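Local coordinates for protein cellulase (Uncultured bacterium, PDB 6XSO) that probably hydrolyses internal beta-1,4 linkages in cellulose and related plant polysaccharides, as a broad-specificity endoglucanase of glycoside hydrolase family 5, at residues K137-Y143 and N204-Y209; N174-D178 and T233-A237. All coordinates share one frame; numbering follows the deposited sequence.

Contact 1. Residues K137-Y143 and N204-Y209; sequences KADEANY and NAINGY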
ATOM      1  N   LYS A 137       5.093  15.577   0.672  1.00 22.60           N
ATOM      2  CA  LYS A 137       3.994  16.158  -0.088  1.00 21.42           C
ATOM      3  C   LYS A 137       4.305  16.182  -1.578  1.00 23.60           C
ATOM      4  O   LYS A 137       5.459  16.349  -1.990  1.00 22.84           O
ATOM      5  CB  LYS A 137       3.690  17.586   0.368  1.00 23.33           C
ATOM      6  CG  LYS A 137       3.343  17.697   1.846  1.00 22.78           C
ATOM      7  CD  LYS A 137       2.705  19.042   2.136  1.00 24.12           C
ATOM      8  CE  LYS A 137       2.282  19.218   3.573  1.00 26.24           C
ATOM      9  NZ  LYS A 137       1.286  18.201   3.991  1.00 25.42           N
ATOM     10  N   ALA A 138       3.245  16.042  -2.378  1.00 19.81           N
ATOM     11  CA  ALA A 138       3.336  16.122  -3.836  1.00 19.57           C
ATOM     12  C   ALA A 138       3.381  17.594  -4.216  1.00 23.72           C
ATOM     13  O   ALA A 138       2.397  18.202  -4.647  1.00 22.32           O
ATOM     14  CB  ALA A 138       2.167  15.393  -4.489  1.00 20.50           C
ATOM     15  N   ASP A 139       4.559  18.171  -4.006  1.00 22.65           N
ATOM     16  CA  ASP A 139       4.829  19.588  -4.202  1.00 22.79           C
ATOM     17  C   ASP A 139       6.316  19.632  -4.500  1.00 22.86           C
ATOM     18  O   ASP A 139       7.094  19.062  -3.730  1.00 23.11           O
ATOM     19  CB  ASP A 139       4.504  20.370  -2.942  1.00 25.39           C
ATOM     20  CG  ASP A 139       4.827  21.844  -3.074  1.00 24.43           C
ATOM     21  OD1 ASP A 139       6.027  22.224  -3.056  1.00 25.04           O
ATOM     22  OD2 ASP A 139       3.885  22.652  -3.234  1.00 25.37           O
ATOM     23  N   GLU A 140       6.705  20.202  -5.647  1.00 20.00           N
ATOM     24  CA  GLU A 140       8.095  20.067  -6.075  1.00 20.49           C
ATOM     25  C   GLU A 140       9.054  20.780  -5.124  1.00 21.83           C
ATOM     26  O   GLU A 140      10.203  20.360  -4.973  1.00 23.72           O
ATOM     27  CB  GLU A 140       8.280  20.547  -7.521  1.00 21.46           C
ATOM     28  CG  GLU A 140       9.608  20.095  -8.105  1.00 23.65           C
ATOM     29  CD  GLU A 140       9.725  20.357  -9.581  1.00 24.68           C
ATOM     30  OE1 GLU A 140       8.710  20.739 -10.189  1.00 23.50           O
ATOM     31  OE2 GLU A 140      10.859  20.192 -10.088  1.00 26.44           O
ATOM     32  N   ALA A 141       8.618  21.859  -4.474  1.00 22.62           N
ATOM     33  CA  ALA A 141       9.473  22.479  -3.462  1.00 21.93           C
ATOM     34  C   ALA A 141       9.661  21.552  -2.254  1.00 22.75           C
ATOM     35  O   ALA A 141      10.755  21.446  -1.695  1.00 25.61           O
ATOM     36  CB  ALA A 141       8.922  23.847  -3.045  1.00 26.66           C
ATOM     37  N   ASN A 142       8.596  20.869  -1.842  1.00 23.87           N
ATOM     38  CA  ASN A 142       8.729  19.885  -0.773  1.00 24.38           C
ATOM     39  C   ASN A 142       9.672  18.763  -1.186  1.00 23.12           C
ATOM     40  O   ASN A 142      10.541  18.348  -0.401  1.00 24.58           O
ATOM     41  CB  ASN A 142       7.331  19.333  -0.461  1.00 20.78           C
ATOM     42  CG  ASN A 142       7.334  18.248   0.617  1.00 23.61           C
ATOM     43  OD1 ASN A 142       7.680  17.101   0.351  1.00 23.19           O
ATOM     44  ND2 ASN A 142       6.929  18.609   1.832  1.00 24.47           N
ATOM     45  N   TYR A 143       9.516  18.256  -2.412  1.00 24.24           N
ATOM     46  CA  TYR A 143      10.431  17.232  -2.900  1.00 22.25           C
ATOM     47  C   TYR A 143      11.878  17.716  -2.865  1.00 24.35           C
ATOM     48  O   TYR A 143      12.766  17.013  -2.371  1.00 24.81           O
ATOM     49  CB  TYR A 143      10.054  16.760  -4.314  1.00 22.37           C
ATOM     50  CG  TYR A 143      11.120  15.829  -4.868  1.00 21.82           C
ATOM     51  CD1 TYR A 143      11.335  14.574  -4.307  1.00 22.95           C
ATOM     52  CD2 TYR A 143      11.912  16.206  -5.938  1.00 24.82           C
ATOM     53  CE1 TYR A 143      12.327  13.734  -4.790  1.00 23.35           C
ATOM     54  CE2 TYR A 143      12.886  15.372  -6.431  1.00 23.97           C
ATOM     55  CZ  TYR A 143      13.092  14.139  -5.865  1.00 23.65           C
ATOM     56  OH  TYR A 143      14.112  13.344  -6.378  1.00 24.45           O
ATOM     57  N   ASN A 204       5.433  16.357 -10.892  1.00 20.76           N
ATOM     58  CA  ASN A 204       6.892  16.355 -10.836  1.00 20.61           C
ATOM     59  C   ASN A 204       7.389  15.795  -9.503  1.00 20.88           C
ATOM     60  O   ASN A 204       8.391  15.065  -9.460  1.00 21.61           O
ATOM     61  CB  ASN A 204       7.430  17.773 -11.014  1.00 20.88           C
ATOM     62  CG  ASN A 204       7.399  18.246 -12.459  1.00 23.27           C
ATOM     63  OD1 ASN A 204       7.042  17.503 -13.380  1.00 27.25           O
ATOM     64  ND2 ASN A 204       7.766  19.509 -12.667  1.00 22.04           N
ATOM     65  N   ALA A 205       6.724  16.161  -8.400  1.00 20.47           N
ATOM     66  CA  ALA A 205       7.124  15.675  -7.077  1.00 20.25           C
ATOM     67  C   ALA A 205       6.878  14.174  -6.925  1.00 21.77           C
ATOM     68  O   ALA A 205       7.743  13.452  -6.422  1.00 20.96           O
ATOM     69  CB  ALA A 205       6.378  16.440  -5.985  1.00 22.63           C
ATOM     70  N   ILE A 206       5.691  13.700  -7.328  1.00 19.56           N
ATOM     71  CA  ILE A 206       5.423  12.262  -7.317  1.00 19.91           C
ATOM     72  C   ILE A 206       6.526  11.534  -8.064  1.00 20.91           C
ATOM     73  O   ILE A 206       7.090  10.547  -7.581  1.00 20.52           O
ATOM     74  CB  ILE A 206       4.041  11.956  -7.927  1.00 18.77           C
ATOM     75  CG1 ILE A 206       2.918  12.432  -7.004  1.00 21.71           C
ATOM     76  CG2 ILE A 206       3.951  10.440  -8.239  1.00 20.76           C
ATOM     77  CD1 ILE A 206       2.716  11.597  -5.777  1.00 22.55           C
ATOM     78  N   ASN A 207       6.827  11.995  -9.276  1.00 20.16           N
ATOM     79  CA  ASN A 207       7.801  11.298 -10.101  1.00 19.01           C
ATOM     80  C   ASN A 207       9.195  11.396  -9.509  1.00 21.56           C
ATOM     81  O   ASN A 207       9.952  10.426  -9.586  1.00 21.07           O
ATOM     82  CB  ASN A 207       7.753  11.823 -11.528  1.00 21.86           C
ATOM     83  CG  ASN A 207       6.440  11.509 -12.213  1.00 21.78           C
ATOM     84  OD1 ASN A 207       5.736  10.559 -11.838  1.00 22.18           O
ATOM     85  ND2 ASN A 207       6.097  12.297 -13.218  1.00 24.01           N
ATOM     86  N   GLY A 208       9.505  12.521  -8.861  1.00 20.82           N
ATOM     87  CA  GLY A 208      10.784  12.661  -8.183  1.00 22.28           C
ATOM     88  C   GLY A 208      10.925  11.730  -6.997  1.00 20.32           C
ATOM     89  O   GLY A 208      11.946  11.061  -6.848  1.00 22.61           O
ATOM     90  N   TYR A 209       9.901  11.672  -6.138  1.00 22.53           N
ATOM     91  CA  TYR A 209       9.954  10.742  -5.011  1.00 20.73           C
ATOM     92  C   TYR A 209      10.054   9.297  -5.499  1.00 20.68           C
ATOM     93  O   TYR A 209      10.802   8.489  -4.924  1.00 23.26           O
ATOM     94  CB  TYR A 209       8.741  10.941  -4.108  1.00 22.28           C
ATOM     95  CG  TYR A 209       8.882  12.075  -3.101  1.00 21.01           C
ATOM     96  CD1 TYR A 209       9.808  11.989  -2.064  1.00 22.24           C
ATOM     97  CD2 TYR A 209       8.089  13.227  -3.177  1.00 21.47           C
ATOM     98  CE1 TYR A 209       9.955  13.001  -1.141  1.00 21.15           C
ATOM     99  CE2 TYR A 209       8.211  14.239  -2.233  1.00 20.99           C
ATOM    100  CZ  TYR A 209       9.148  14.118  -1.227  1.00 21.77           C
ATOM    101  OH  TYR A 209       9.334  15.060  -0.245  1.00 24.35           O
TER
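E140, in the first turn of helix 140-161, comes up against A205 in helix 196-219 with their CA atoms 4.6 Å apart, the nearest CA pair of the two segments. A small side chain lets them meet so closely: A205 CB presses into the bend ahead of the new helix, 3.2 Å from D139 N. Beside it, A138 CB rests on the CG1 arm of I206. D139 is the N-cap, its OD1 accepting from N142 N and, weakly, from A141 N.

The heart of the contact is the T-shaped pair of Y143 and Y209, ring centroids 4.8 Å apart and planes at 75°. Y143 brings its CD1 edge down over the centre of the Y209 face. Because its CG is anti to the backbone N (chi1 173°), the Y143 ring reaches across to helix 196-219, where G208 CA makes a CH-pi contact 3.9 Å from the centroid; Y143 OH goes on to S212. Y209 OH donates to N142 OD1 at 2.7 Å. N142 OD1 also accepts from K137 N, 3.0 Å away and well above the amide plane, so one side chain joins the loop, the helix start and Y209. On the more exposed side, N204 ND2 gives a nearly straight bond (165°) to E140 OE1, 2.9 Å away, arriving above the carboxylate plane.

Two neighbouring outer helices of a TIM barrel, following strands 116-119 and 168-171, thus meet, the start of 140-161 packing against the middle of 196-219.

Contact 2. Residues N174-D178 and T233-A237; sequences NEMLD and TYAAA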
ATOM      1  N   ASN A 174       2.592   6.238   0.525  1.00 18.99           N
ATOM      2  CA  ASN A 174       1.195   5.801   0.555  1.00 19.00           C
ATOM      3  C   ASN A 174       0.244   6.668  -0.269  1.00 18.30           C
ATOM      4  O   ASN A 174      -0.087   6.310  -1.404  1.00 18.65           O
ATOM      5  CB  ASN A 174       0.739   5.695   2.025  1.00 17.39           C
ATOM      6  CG  ASN A 174      -0.695   5.309   2.147  1.00 18.64           C
ATOM      7  OD1 ASN A 174      -1.147   4.376   1.459  1.00 19.21           O
ATOM      8  ND2 ASN A 174      -1.445   5.998   3.024  1.00 19.10           N
ATOM      9  N   GLU A 175      -0.226   7.787   0.291  1.00 18.54           N
ATOM     10  CA  GLU A 175      -1.235   8.648  -0.333  1.00 19.35           C
ATOM     11  C   GLU A 175      -0.692  10.073  -0.288  1.00 20.62           C
ATOM     12  O   GLU A 175      -1.041  10.868   0.588  1.00 19.62           O
ATOM     13  CB  GLU A 175      -2.614   8.509   0.361  1.00 19.12           C
ATOM     14  CG  GLU A 175      -3.293   7.180   0.038  1.00 18.44           C
ATOM     15  CD  GLU A 175      -4.626   6.986   0.700  1.00 20.89           C
ATOM     16  OE1 GLU A 175      -5.010   7.758   1.592  1.00 20.24           O
ATOM     17  OE2 GLU A 175      -5.331   6.027   0.312  1.00 20.08           O
ATOM     18  N   MET A 176       0.201  10.382  -1.220  1.00 18.84           N
ATOM     19  CA  MET A 176       0.868  11.676  -1.228  1.00 19.79           C
ATOM     20  C   MET A 176      -0.032  12.699  -1.916  1.00 19.62           C
ATOM     21  O   MET A 176      -0.481  12.486  -3.049  1.00 19.41           O
ATOM     22  CB  MET A 176       2.202  11.580  -1.977  1.00 18.14           C
ATOM     23  CG  MET A 176       3.121  12.724  -1.639  1.00 20.56           C
ATOM     24  SD  MET A 176       4.561  12.910  -2.692  1.00 21.04           S
ATOM     25  CE  MET A 176       5.266  11.269  -2.716  1.00 20.84           C
ATOM     26  N   LEU A 177      -0.265  13.821  -1.242  1.00 20.43           N
ATOM     27  CA  LEU A 177      -1.157  14.876  -1.707  1.00 18.78           C
ATOM     28  C   LEU A 177      -0.379  16.171  -1.893  1.00 20.91           C
ATOM     29  O   LEU A 177       0.722  16.342  -1.360  1.00 21.41           O
ATOM     30  CB  LEU A 177      -2.281  15.124  -0.692  1.00 20.15           C
ATOM     31  CG  LEU A 177      -3.014  13.901  -0.145  1.00 19.16           C
ATOM     32  CD1 LEU A 177      -4.118  14.303   0.823  1.00 23.12           C
ATOM     33  CD2 LEU A 177      -3.576  13.044  -1.272  1.00 20.43           C
ATOM     34  N   ASP A 178      -0.971  17.090  -2.658  1.00 19.07           N
ATOM     35  CA  ASP A 178      -0.415  18.425  -2.837  1.00 19.36           C
ATOM     36  C   ASP A 178      -0.576  19.216  -1.543  1.00 20.64           C
ATOM     37  O   ASP A 178      -1.094  18.728  -0.536  1.00 21.29           O
ATOM     38  CB  ASP A 178      -1.038  19.097  -4.064  1.00 20.83           C
ATOM     39  CG  ASP A 178      -2.522  19.367  -3.909  1.00 20.51           C
ATOM     40  OD1 ASP A 178      -3.021  19.411  -2.766  1.00 21.65           O
ATOM     41  OD2 ASP A 178      -3.199  19.547  -4.946  1.00 21.24           O
ATOM     42  N   THR A 233       0.508   6.092  -7.337  1.00 19.01           N
ATOM     43  CA  THR A 233       0.074   7.300  -8.011  1.00 19.37           C
ATOM     44  C   THR A 233      -0.171   8.412  -6.992  1.00 19.28           C
ATOM     45  O   THR A 233      -0.294   8.162  -5.783  1.00 18.64           O
ATOM     46  CB  THR A 233      -1.240   7.026  -8.729  1.00 18.12           C
ATOM     47  OG1 THR A 233      -2.173   6.528  -7.769  1.00 17.76           O
ATOM     48  CG2 THR A 233      -1.068   6.018  -9.850  1.00 18.96           C
ATOM     49  N   TYR A 234      -0.269   9.646  -7.491  1.00 19.52           N
ATOM     50  CA  TYR A 234      -0.781  10.775  -6.726  1.00 19.62           C
ATOM     51  C   TYR A 234      -2.000  10.349  -5.923  1.00 17.86           C
ATOM     52  O   TYR A 234      -2.972   9.852  -6.494  1.00 18.25           O
ATOM     53  CB  TYR A 234      -1.163  11.968  -7.674  1.00 19.58           C
ATOM     54  CG  TYR A 234      -1.725  13.107  -6.856  1.00 19.09           C
ATOM     55  CD1 TYR A 234      -3.061  13.177  -6.550  1.00 17.49           C
ATOM     56  CD2 TYR A 234      -0.884  14.088  -6.323  1.00 18.33           C
ATOM     57  CE1 TYR A 234      -3.558  14.174  -5.713  1.00 20.03           C
ATOM     58  CE2 TYR A 234      -1.379  15.074  -5.511  1.00 18.47           C
ATOM     59  CZ  TYR A 234      -2.710  15.107  -5.205  1.00 19.68           C
ATOM     60  OH  TYR A 234      -3.173  16.099  -4.372  1.00 20.93           O
ATOM     61  N   ALA A 235      -1.962  10.536  -4.598  1.00 19.28           N
ATOM     62  CA  ALA A 235      -3.054  10.229  -3.669  1.00 17.57           C
ATOM     63  C   ALA A 235      -3.455   8.750  -3.649  1.00 16.81           C
ATOM     64  O   ALA A 235      -4.477   8.389  -3.034  1.00 19.02           O
ATOM     65  CB  ALA A 235      -4.298  11.100  -3.901  1.00 19.75           C
ATOM     66  N   ALA A 236      -2.665   7.877  -4.287  1.00 18.23           N
ATOM     67  CA  ALA A 236      -3.112   6.522  -4.610  1.00 17.22           C
ATOM     68  C   ALA A 236      -4.446   6.543  -5.374  1.00 16.46           C
ATOM     69  O   ALA A 236      -5.229   5.590  -5.348  1.00 17.79           O
ATOM     70  CB  ALA A 236      -3.145   5.628  -3.367  1.00 18.37           C
ATOM     71  N   ALA A 237      -4.709   7.639  -6.087  1.00 17.05           N
ATOM     72  CA  ALA A 237      -5.914   7.765  -6.889  1.00 18.71           C
ATOM     73  C   ALA A 237      -5.880   6.774  -8.047  1.00 20.08           C
ATOM     74  O   ALA A 237      -4.821   6.444  -8.585  1.00 19.46           O
ATOM     75  CB  ALA A 237      -6.037   9.199  -7.422  1.00 20.80           C
TER
HETATM   76  O   HOH W   1       0.674   8.390  -3.177  1.00 19.22           O
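The hydroxyl of Y234 has two partners: it accepts from D178 N, 3.0 Å from Y234 OH with an N-H...O angle of 164°, and bonds to S182 O. A chi1 of 178° swings the ring away from the backbone N and out toward D178, and M176 O lies over its face, toward the rim. A phenylalanine here would probably leave D178 N and S182 O without their shared partner, and the 174-178 loop less firmly tied. M176 O also accepts from A235 N at 2.9 Å, in a somewhat bent bond.

These are the loops just past strands 168-171 and 229-232, at the C-terminal mouth of the TIM barrel where family 5 enzymes have their active site; N174-E175 matches the Asn-Glu pair that carries the family's acid/base, so E175 is probably that residue. E175 OE2 bonds to H269 ND1, while its CG packs on A235 O and A236 CB.

T233-A236 forms a type II turn closed by A236 N to T233 O, and A235 keeps a left-handed backbone. L177 CD2 meets A235 CB tightly, at 3.3 Å. A water joins both segments, donating to N174 O and T233 O and accepting from M176 N.

In the fold
Following the chain, 137-143 leads into helix 140-161, strand 168-171 brings it to 174-178, helix 196-219 carries 204-209, and strand 229-232 ends at 233-237. Contact 1 closes a loop of 60 residues and contact 2 one of 54; the two cross, since their segments alternate. Contact 1 joins outer helices, contact 2 the loops over neighbouring barrel strands, and their centres lie about 11 Å apart. They touch directly: A138 N is 2.7 Å from L177 O, probably a hydrogen bond, while M176 SD touches the K137 backbone and M176 CE the Y209 ring. M176 and the A138-L177 pair thus tie the helix layer to the loops at the barrel mouth.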